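Local coordinates for protein sulfoquinovosidase (Escherichia coli, PDB 5AEG) that hydrolyses alpha-sulfoquinovosides, releasing sulfoquinovose from plant sulfolipid diacylglycerides and from sulfoquinovosyl glycerol as a source of carbon and sulfur, at residues 185-188 against 194-197; 225-230 against 236-241; 127-132 against 205-210. All blocks are in the same frame, centred on the assembly; numbering follows the deposited sequence.

In the fold
Contact 3 opens first along the chain, at 127-132, and closes at 205-210, making a long loop in which contact 1 is nested: 185-188 and 194-197 are the two arms of a tight hairpin. Contact 2 follows in series, with strand segment 225-230 and helix segment 236-241 separated by a short connection. Hairpin strand 193-197 lies beside strand 221-228, joining contacts 1 and 2, while the other arm, 186-189, lies beside strand 129-133 of contact 3. Contacts 2 and 3 do not touch, and their centres are about 18 Å apart. Together the three tie the antiparallel strands of the N-terminal region to each other and to helix 232-243.

Contact 1: residues 185-188 against 194-197; sequences PTFV and YCHV
Thr186 and His196 reach across the strands and join through their side chains, with Thr186 OG1 2.7 Å from His196 ND1 in a hydrogen bond where either could be the donor. The motif is an antiparallel beta hairpin, strands 186-189 and 193-197, within the galactose mutarotase-like N-terminal domain. Thr186 and His196 form a non-hydrogen-bonded pair, their CA atoms 4.3 Å apart, so the cross-strand tie falls to the side chains. The hydroxyl comes to the edge of the imidazole, near its plane, and the His196 ring is carried there with CG anti to the backbone N (chi1 176°). A beta-branched threonine suits this place, since its short hydroxyl is held close to the main chain; Gln184 NE2 grips the same buried oxygen.

The next pair, Phe187 and Cys195, is hydrogen-bonded both ways: Phe187 N to Cys195 O at 3.0 Å and Cys195 N to Phe187 O at 2.8 Å. On their face of the sheet, Phe187 CG stands between its own N and carbonyl carbon (chi1 68°), which swings the ring over Cys195. The methylene Cys195 CB lies over one ring face, 3.7 Å from Phe187 CE1, as a CH-pi contact, while the sulfur SG sits oblique to the ring. Phe207 meets Phe187 edge-to-face and Phe226 packs on Cys195, adding to this apolar side.

The face bearing Val188, Tyr194 and His196 is covered by leucines of helix 232-243, and Tyr194 OH finds its main partner in Glu227 of strand 221-228. Pro185, at a corner of the chain, has no N-H to give but still offers its carbonyl: Val197 N donates to Pro185 O at 2.9 Å, and Pro185 CB makes an apolar contact with Val197 CB at 4.1 Å.

Contact 2: residues 225-230 against 236-241; sequences RFECAD and LEKLTA
Glu227 on strand 225-228 and Lys238 on helix 236-241 bring the two backbones closest, with their CA atoms 7.5 Å apart, too far for main chain to bond main chain. Side chains and water therefore fill the interval. Lys238 carries most of the contact: CG is anti to the carbonyl carbon (chi1 -73°) and the chain beyond it is extended, a reach that delivers the ammonium to the end of the strand. There Lys238 NZ donates to Cys228 O at 2.9 Å, in the plane of the carbonyl, beside the methyl group of Ala229. The CB of Cys228 points away from the helix, while its carbonyl oxygen accepts the bond from the helix.

Strand 221-228 closes the run of antiparallel strands in this part of the chain, and helix 232-243 follows it at once, folding back on the strands of the hairpin. Lys238 passes Glu227 with its aliphatic part, Lys238 CB lying 3.5 Å from Glu227 OE1. The charges stay apart: Glu227 OE2 and Lys238 NZ are separated by 4.5 Å, beyond a salt bridge. One water bridges them, donating to Glu227 OE2 at 2.6 Å and accepting from Lys238 NZ at 3.1 Å. Another donates to both Glu227 OE1 and Lys238 O, the latter at 2.7 Å, linking the carboxylate to the helix backbone. An alanine in place of Lys238 would remove the ammonium, and would probably leave Cys228 O without its donor from the helix and the water on Glu227 OE2 without its ammonium partner.

Glutamate suits its position because Glu227 OE1 also forms a salt bridge with Arg102 NE and accepts a hydrogen bond from Tyr194 OH.

Contact 3: residues 127-132 against 205-210; sequences DHIYGC and FDFSAP
Ile129 sets its CG2 methyl over the middle of the Phe207 ring, 3.7 Å from the centroid and only 9° off the ring normal, a CH-pi contact with the two side chains crossing at about a right angle. The methyl gets there because CG2 is anti to the Ile129 backbone N. Cys132 approaches the same ring differently: its SG lies at the edge, near the ring plane, 3.9 Å from Phe207 CE2. That sulfur is also 3.9 Å from Phe205 CD2, oblique to the second ring, so one compact, polarisable thiol serves two aromatic neighbours. The other face of Phe207 is met by main chain, where Phe205 C stands 4.2 Å above the ring plane toward its rim.

No hydrogen bond crosses between the segments. Strands 129-133 and 203-206 belong to the antiparallel beta structure of the galactose mutarotase-like domain but are not neighbours in it, and the nearest CA atoms, those of Ile129 and Phe207, are 7.8 Å apart. Buried side chains alone pack them together.

Around these side chains, Phe187 touches Ile129, and Leu148 touches both Cys132 and Phe205. Backbone shape places the sulfur: the chain turns a corner at Cys132, just after Gly131, whose backbone angles would jam any beta carbon against the carbonyl of Tyr130. On the other segment Asp206 makes an Asx turn that spans Phe207, whose ring receives Ile129. Ser208 N donates to Asp206 OD1 at 3.0 Å from above the carboxylate plane, and Ser208 OG reaches the same oxygen at 2.8 Å, nearly along its C-O axis. Aspartate and serine suit these places, since both donors grip one oxygen. Farther out, Arg142 hydrogen-bonds both Asp127 O and Pro210 O.

Contact 1: residues 185-188 against 194-197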
# COMPACT_ATOMS: atom_id res chain seq x y z
N PRO A 185 1.04 1.50 11.62
CA PRO A 185 1.77 1.28 12.88
C PRO A 185 1.69 -0.16 13.33
O PRO A 185 1.14 -0.47 14.39
CB PRO A 185 1.07 2.27 13.85
CG PRO A 185 -0.30 2.29 13.35
CD PRO A 185 -0.18 2.28 11.83
N THR A 186 2.25 -1.05 12.50
CA THR A 186 2.07 -2.53 12.59
C THR A 186 3.40 -3.10 12.05
O THR A 186 3.85 -2.69 10.98
CB THR A 186 0.94 -3.00 11.71
OG1 THR A 186 -0.25 -2.31 12.07
CG2 THR A 186 0.71 -4.49 11.82
N PHE A 187 4.07 -3.99 12.79
CA PHE A 187 5.33 -4.55 12.35
C PHE A 187 5.44 -6.01 12.83
O PHE A 187 4.66 -6.46 13.71
CB PHE A 187 6.58 -3.71 12.72
CG PHE A 187 6.92 -3.64 14.17
CD1 PHE A 187 6.39 -2.65 14.98
CD2 PHE A 187 7.77 -4.58 14.78
CE1 PHE A 187 6.75 -2.55 16.30
CE2 PHE A 187 8.06 -4.50 16.10
CZ PHE A 187 7.56 -3.49 16.85
N VAL A 188 6.29 -6.72 12.13
CA VAL A 188 6.68 -8.13 12.41
C VAL A 188 8.13 -8.15 12.74
O VAL A 188 8.99 -7.63 12.02
CB VAL A 188 6.45 -9.02 11.21
CG1 VAL A 188 7.05 -10.40 11.34
CG2 VAL A 188 4.99 -9.19 11.03
N TYR A 194 4.07 -10.10 16.04
CA TYR A 194 3.71 -8.80 15.43
C TYR A 194 3.32 -7.89 16.52
O TYR A 194 2.82 -8.35 17.58
CB TYR A 194 2.52 -8.95 14.46
CG TYR A 194 1.09 -9.25 14.99
CD1 TYR A 194 0.35 -8.30 15.68
CD2 TYR A 194 0.46 -10.48 14.77
CE1 TYR A 194 -0.92 -8.60 16.18
CE2 TYR A 194 -0.82 -10.76 15.26
CZ TYR A 194 -1.49 -9.83 16.00
OH TYR A 194 -2.77 -10.01 16.52
N CYS A 195 3.53 -6.60 16.27
CA CYS A 195 3.00 -5.55 17.15
C CYS A 195 2.09 -4.60 16.37
O CYS A 195 2.52 -4.11 15.32
CB CYS A 195 4.17 -4.80 17.71
SG CYS A 195 3.74 -3.31 18.61
N HIS A 196 0.86 -4.41 16.82
CA HIS A 196 -0.10 -3.53 16.18
C HIS A 196 -0.56 -2.43 17.15
O HIS A 196 -0.94 -2.73 18.30
CB HIS A 196 -1.31 -4.29 15.70
CG HIS A 196 -2.36 -3.39 15.12
ND1 HIS A 196 -2.13 -2.65 13.98
CD2 HIS A 196 -3.59 -3.03 15.56
CE1 HIS A 196 -3.20 -1.92 13.71
NE2 HIS A 196 -4.09 -2.12 14.67
N VAL A 197 -0.51 -1.17 16.72
CA VAL A 197 -0.83 -0.02 17.60
C VAL A 197 -2.15 0.59 17.08
O VAL A 197 -2.34 0.87 15.87
CB VAL A 197 0.28 0.99 17.69
CG1 VAL A 197 -0.08 2.23 18.53
CG2 VAL A 197 1.58 0.39 18.18

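Contact 2: residues 225-230 against 236-241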
# COMPACT_ATOMS: atom_id res chain seq x y z
N ARG A 225 -1.01 -4.13 20.71
CA ARG A 225 -1.38 -5.55 20.82
C ARG A 225 -0.31 -6.35 20.19
O ARG A 225 0.24 -5.95 19.16
CB ARG A 225 -2.62 -5.82 20.02
CG ARG A 225 -3.94 -5.46 20.70
CD ARG A 225 -5.03 -5.41 19.61
NE ARG A 225 -5.86 -4.24 19.79
CZ ARG A 225 -6.78 -4.16 20.73
NH1 ARG A 225 -7.02 -5.20 21.50
NH2 ARG A 225 -7.45 -3.05 20.87
N PHE A 226 -0.01 -7.52 20.78
CA PHE A 226 1.03 -8.43 20.26
C PHE A 226 0.48 -9.85 20.19
O PHE A 226 -0.41 -10.27 21.04
CB PHE A 226 2.27 -8.49 21.11
CG PHE A 226 2.93 -7.19 21.41
CD1 PHE A 226 2.32 -6.27 22.24
CD2 PHE A 226 4.19 -6.92 20.91
CE1 PHE A 226 2.95 -5.11 22.55
CE2 PHE A 226 4.84 -5.76 21.23
CZ PHE A 226 4.20 -4.83 22.06
N GLU A 227 0.90 -10.60 19.17
CA GLU A 227 0.70 -12.07 19.17
C GLU A 227 1.94 -12.66 18.64
O GLU A 227 2.61 -12.06 17.80
CB GLU A 227 -0.41 -12.56 18.31
CG GLU A 227 -1.76 -12.61 18.87
CD GLU A 227 -2.77 -13.24 17.93
OE1 GLU A 227 -3.26 -12.52 17.02
OE2 GLU A 227 -3.19 -14.40 18.20
N CYS A 228 2.22 -13.90 19.06
CA CYS A 228 3.34 -14.68 18.57
C CYS A 228 2.82 -15.87 17.75
O CYS A 228 1.62 -16.18 17.74
CB CYS A 228 4.17 -15.25 19.72
SG CYS A 228 4.86 -14.05 20.86
N ALA A 229 3.75 -16.48 17.02
CA ALA A 229 3.46 -17.71 16.32
C ALA A 229 4.73 -18.48 16.03
O ALA A 229 5.84 -17.97 16.16
CB ALA A 229 2.57 -17.46 15.07
N ASP A 230 4.54 -19.75 15.69
CA ASP A 230 5.60 -20.69 15.39
C ASP A 230 6.20 -20.53 14.04
O ASP A 230 7.44 -20.79 13.87
CB ASP A 230 5.09 -22.15 15.52
CG ASP A 230 4.92 -22.56 17.00
OD1 ASP A 230 5.53 -21.85 17.89
OD2 ASP A 230 4.16 -23.53 17.26
N LEU A 236 0.86 -14.48 9.97
CA LEU A 236 0.07 -13.67 9.04
C LEU A 236 -1.37 -14.03 9.08
O LEU A 236 -2.25 -13.18 8.94
CB LEU A 236 0.66 -13.71 7.57
CG LEU A 236 2.05 -13.09 7.40
CD1 LEU A 236 2.42 -13.19 5.96
CD2 LEU A 236 2.11 -11.63 7.79
N GLU A 237 -1.66 -15.31 9.28
CA GLU A 237 -3.01 -15.74 9.60
C GLU A 237 -3.54 -15.03 10.87
O GLU A 237 -4.65 -14.56 10.86
CB GLU A 237 -3.10 -17.28 9.72
CG GLU A 237 -4.52 -17.73 9.99
CD GLU A 237 -4.68 -19.24 10.06
OE1 GLU A 237 -3.67 -19.95 10.25
OE2 GLU A 237 -5.84 -19.69 9.96
N LYS A 238 -2.74 -14.95 11.92
CA LYS A 238 -3.18 -14.23 13.13
C LYS A 238 -3.34 -12.76 12.88
O LYS A 238 -4.33 -12.15 13.24
CB LYS A 238 -2.20 -14.50 14.28
CG LYS A 238 -2.41 -15.94 14.77
CD LYS A 238 -1.34 -16.34 15.76
CE LYS A 238 -1.44 -17.84 16.14
NZ LYS A 238 -0.61 -18.00 17.36
N LEU A 239 -2.39 -12.19 12.12
CA LEU A 239 -2.44 -10.74 11.90
C LEU A 239 -3.65 -10.34 11.11
O LEU A 239 -4.35 -9.30 11.43
CB LEU A 239 -1.13 -10.24 11.25
CG LEU A 239 -1.07 -8.72 10.95
CD1 LEU A 239 -1.15 -7.86 12.24
CD2 LEU A 239 0.25 -8.43 10.28
N THR A 240 -3.95 -11.11 10.08
CA THR A 240 -5.13 -10.86 9.30
C THR A 240 -6.47 -11.24 9.99
O THR A 240 -7.51 -10.68 9.62
CB THR A 240 -5.08 -11.53 7.88
OG1 THR A 240 -4.91 -12.94 8.00
CG2 THR A 240 -3.88 -10.97 7.05
N ALA A 241 -6.45 -12.16 10.95
CA ALA A 241 -7.67 -12.34 11.83
C ALA A 241 -7.96 -11.09 12.62
O ALA A 241 -9.09 -10.77 12.82
CB ALA A 241 -7.49 -13.56 12.77
O HOH W 1 -5.49 -12.76 15.62
O HOH W 2 -2.00 -16.35 19.52

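Contact 3: residues 127-132 against 205-210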
# COMPACT_ATOMS: atom_id res chain seq x y z
N ASP A 127 17.80 -9.16 15.20
CA ASP A 127 16.44 -9.24 14.75
C ASP A 127 16.28 -8.42 13.43
O ASP A 127 16.84 -7.35 13.31
CB ASP A 127 15.47 -8.66 15.78
CG ASP A 127 15.45 -9.42 17.10
OD1 ASP A 127 15.83 -10.61 17.14
OD2 ASP A 127 14.91 -8.85 18.07
N HIS A 128 15.45 -8.91 12.52
CA HIS A 128 14.93 -8.07 11.42
C HIS A 128 13.53 -7.67 11.72
O HIS A 128 12.81 -8.31 12.53
CB HIS A 128 15.01 -8.83 10.05
CG HIS A 128 16.36 -9.40 9.78
ND1 HIS A 128 17.39 -8.66 9.22
CD2 HIS A 128 16.90 -10.63 10.06
CE1 HIS A 128 18.48 -9.42 9.09
NE2 HIS A 128 18.21 -10.61 9.62
N ILE A 129 13.05 -6.66 10.96
CA ILE A 129 11.76 -6.10 11.19
C ILE A 129 11.12 -5.82 9.81
O ILE A 129 11.79 -5.25 8.92
CB ILE A 129 11.90 -4.78 11.96
CG1 ILE A 129 12.43 -4.94 13.42
CG2 ILE A 129 10.58 -4.07 12.03
CD1 ILE A 129 11.42 -5.67 14.31
N TYR A 130 9.88 -6.20 9.67
CA TYR A 130 9.17 -6.04 8.40
C TYR A 130 7.81 -5.41 8.66
O TYR A 130 7.23 -5.51 9.77
CB TYR A 130 8.98 -7.41 7.73
CG TYR A 130 10.23 -8.12 7.56
CD1 TYR A 130 11.09 -7.85 6.51
CD2 TYR A 130 10.63 -9.08 8.49
CE1 TYR A 130 12.34 -8.48 6.40
CE2 TYR A 130 11.84 -9.74 8.39
CZ TYR A 130 12.71 -9.43 7.37
OH TYR A 130 13.90 -10.04 7.22
N GLY A 131 7.31 -4.78 7.61
CA GLY A 131 5.98 -4.23 7.63
C GLY A 131 5.97 -2.73 7.62
O GLY A 131 6.61 -2.06 6.80
N CYS A 132 5.21 -2.19 8.54
CA CYS A 132 4.92 -0.77 8.64
C CYS A 132 4.18 -0.24 7.43
O CYS A 132 4.30 0.96 7.10
CB CYS A 132 6.11 0.11 9.00
SG CYS A 132 6.71 0.01 10.73
N PHE A 205 8.46 5.10 14.31
CA PHE A 205 8.94 3.75 14.77
C PHE A 205 10.39 3.66 14.48
O PHE A 205 10.79 3.63 13.30
CB PHE A 205 8.13 2.62 14.11
CG PHE A 205 6.77 2.33 14.71
CD1 PHE A 205 6.07 3.25 15.49
CD2 PHE A 205 6.13 1.16 14.36
CE1 PHE A 205 4.82 2.94 15.96
CE2 PHE A 205 4.88 0.83 14.89
CZ PHE A 205 4.21 1.73 15.66
N ASP A 206 11.25 3.65 15.53
CA ASP A 206 12.66 3.75 15.34
C ASP A 206 13.27 2.35 15.58
O ASP A 206 13.27 1.80 16.69
CB ASP A 206 13.25 4.82 16.24
CG ASP A 206 14.73 4.99 16.05
OD1 ASP A 206 15.35 4.36 15.18
OD2 ASP A 206 15.30 5.83 16.73
N PHE A 207 13.78 1.76 14.51
CA PHE A 207 14.36 0.43 14.56
C PHE A 207 15.88 0.45 14.46
O PHE A 207 16.49 -0.55 14.09
CB PHE A 207 13.71 -0.45 13.44
CG PHE A 207 12.24 -0.60 13.55
CD1 PHE A 207 11.66 -1.25 14.63
CD2 PHE A 207 11.39 -0.07 12.59
CE1 PHE A 207 10.32 -1.41 14.70
CE2 PHE A 207 10.06 -0.17 12.69
CZ PHE A 207 9.50 -0.85 13.75
N SER A 208 16.48 1.55 14.87
CA SER A 208 17.93 1.82 14.70
C SER A 208 18.79 1.16 15.78
O SER A 208 19.94 0.77 15.55
CB SER A 208 18.21 3.33 14.82
OG SER A 208 17.64 3.89 13.68
N ALA A 209 18.25 1.08 16.99
CA ALA A 209 19.15 0.74 18.13
C ALA A 209 19.23 -0.78 18.27
O ALA A 209 18.18 -1.51 18.21
CB ALA A 209 18.66 1.41 19.43
N PRO A 210 20.47 -1.29 18.47
CA PRO A 210 20.60 -2.77 18.55
C PRO A 210 19.82 -3.43 19.65
O PRO A 210 19.35 -4.57 19.45
CB PRO A 210 22.14 -3.00 18.66
CG PRO A 210 22.74 -1.77 18.14
CD PRO A 210 21.77 -0.62 18.40